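Long-range contact in amino acid adenylation domain-containing protein (PDB 6ULX), which probably activates a carboxylic acid substrate as its acyl-adenylate, as adenylation enzymes of the ANL superfamily do: residues 123-128 with 147-152. Numbering follows the deposited sequence.
Sequences HPLILT and QLRVAA
The guanidinium of Arg-149 lies across Leu-125, whose CB sits over the centre of one face, 4.2 Å above its plane. Bends at chi2 and chi3 fold the arginine back over the leucine, and its NH1 makes a weak hydrogen bond to the carbonyl of Leu-63; a long aliphatic stem with a polar end suits this exposed margin. Lower down, CG of Arg-149 meets Leu-125 CD1 at 3.8 Å, and the same methyl packs on Ala-151 CB, a small side chain that suits the place beside it. Ahead of the strands, Gln-147 OE1 approaches the His-123 ring obliquely, 4.0 Å from CD2, with amide and ring planes 62° apart, while Trp-118 also meets that imidazole.

Strands 125-128 and 150-152 run parallel, the latter an outermost strand of the seven-stranded mixed sheet in the AMP-binding region. The chain passes from one to the other through helices 130-136 and 139-142, a beta-alpha-beta crossover. Both backbone polar atoms of Ile-126 are used: its N donates to Arg-149 O (2.9 Å) and its O accepts from Ala-151 N (3.0 Å). Thr-128 N then binds Ala-151 O at 2.9 Å. Where the strands diverge before this ladder, a water takes over, donating to Pro-124 O and accepting from Arg-149 N.

Ile-126, Thr-128 and Val-150 share the face packed against helix 130-136, and beta-branched residues suit such extended backbone. With CG1 beside its backbone N (chi1 -61°) and chi2 extended, Ile-126 sends CD1 to Leu-148 CD1, 3.3 Å away. Thr-128 OG1 rests against Val-150 CG1, buried without a polar partner in the model.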
# COMPACT_ATOMS: atom_id res chain seq x y z
N HIS A 123 -7.68 -15.35 20.96
CA HIS A 123 -7.16 -14.65 22.12
C HIS A 123 -5.66 -14.81 22.26
O HIS A 123 -5.17 -15.29 23.30
CB HIS A 123 -7.85 -15.17 23.39
CG HIS A 123 -9.35 -15.18 23.31
ND1 HIS A 123 -10.06 -14.27 22.55
CD2 HIS A 123 -10.27 -15.98 23.89
CE1 HIS A 123 -11.35 -14.52 22.67
NE2 HIS A 123 -11.51 -15.55 23.48
N PRO A 124 -4.88 -14.41 21.26
CA PRO A 124 -3.42 -14.53 21.38
C PRO A 124 -2.85 -13.49 22.34
O PRO A 124 -3.50 -12.50 22.69
CB PRO A 124 -2.92 -14.28 19.95
CG PRO A 124 -3.98 -13.40 19.34
CD PRO A 124 -5.29 -13.87 19.95
N LEU A 125 -1.62 -13.75 22.77
CA LEU A 125 -0.89 -12.78 23.57
C LEU A 125 -0.70 -11.49 22.79
O LEU A 125 -0.32 -11.51 21.62
CB LEU A 125 0.46 -13.35 23.99
CG LEU A 125 1.48 -12.35 24.54
CD1 LEU A 125 0.99 -11.69 25.81
CD2 LEU A 125 2.82 -13.05 24.79
N ILE A 126 -0.98 -10.36 23.44
CA ILE A 126 -0.75 -9.04 22.86
C ILE A 126 0.60 -8.54 23.34
O ILE A 126 0.83 -8.40 24.55
CB ILE A 126 -1.87 -8.06 23.24
CG1 ILE A 126 -3.22 -8.57 22.71
CG2 ILE A 126 -1.57 -6.68 22.69
CD1 ILE A 126 -4.41 -7.74 23.16
N LEU A 127 1.50 -8.28 22.40
CA LEU A 127 2.85 -7.79 22.69
C LEU A 127 2.90 -6.30 22.39
O LEU A 127 2.47 -5.87 21.31
CB LEU A 127 3.88 -8.56 21.87
CG LEU A 127 5.32 -8.56 22.35
CD1 LEU A 127 5.44 -9.04 23.78
CD2 LEU A 127 6.15 -9.45 21.43
N THR A 128 3.42 -5.51 23.33
CA THR A 128 3.23 -4.07 23.33
C THR A 128 4.51 -3.38 23.81
O THR A 128 5.49 -4.02 24.19
CB THR A 128 2.04 -3.69 24.22
OG1 THR A 128 0.94 -4.57 23.94
CG2 THR A 128 1.60 -2.25 24.00
N GLN A 147 -10.08 -12.62 29.23
CA GLN A 147 -9.04 -13.40 28.57
C GLN A 147 -7.93 -12.54 28.00
O GLN A 147 -6.99 -13.07 27.40
CB GLN A 147 -9.66 -14.25 27.45
CG GLN A 147 -10.38 -15.49 27.93
CD GLN A 147 -9.43 -16.62 28.28
OE1 GLN A 147 -8.77 -17.19 27.40
NE2 GLN A 147 -9.35 -16.95 29.56
N LEU A 148 -8.01 -11.22 28.16
CA LEU A 148 -6.99 -10.33 27.62
C LEU A 148 -5.65 -10.59 28.30
O LEU A 148 -5.57 -10.70 29.53
CB LEU A 148 -7.40 -8.88 27.81
CG LEU A 148 -6.58 -7.83 27.05
CD1 LEU A 148 -6.62 -8.09 25.55
CD2 LEU A 148 -7.09 -6.43 27.36
N ARG A 149 -4.59 -10.70 27.49
CA ARG A 149 -3.25 -11.01 27.98
C ARG A 149 -2.27 -10.08 27.28
O ARG A 149 -2.13 -10.13 26.06
CB ARG A 149 -2.90 -12.48 27.72
CG ARG A 149 -1.60 -12.94 28.35
CD ARG A 149 -1.65 -14.42 28.72
NE ARG A 149 -1.84 -15.29 27.56
CZ ARG A 149 -0.88 -16.01 26.99
NH1 ARG A 149 0.36 -15.99 27.47
NH2 ARG A 149 -1.17 -16.77 25.94
N VAL A 150 -1.58 -9.25 28.07
CA VAL A 150 -0.71 -8.21 27.54
C VAL A 150 0.67 -8.34 28.16
O VAL A 150 0.82 -8.80 29.30
CB VAL A 150 -1.28 -6.80 27.79
CG1 VAL A 150 -0.46 -5.74 27.08
CG2 VAL A 150 -2.74 -6.73 27.36
N ALA A 151 1.69 -7.94 27.40
CA ALA A 151 3.07 -8.00 27.87
C ALA A 151 3.90 -7.00 27.08
O ALA A 151 3.69 -6.82 25.88
CB ALA A 151 3.65 -9.41 27.71
N ALA A 152 4.84 -6.34 27.77
CA ALA A 152 5.71 -5.36 27.15
C ALA A 152 7.02 -6.00 26.71
O ALA A 152 7.38 -7.09 27.16
CB ALA A 152 5.98 -4.21 28.11
O HOH W 1 -4.91 -11.79 24.73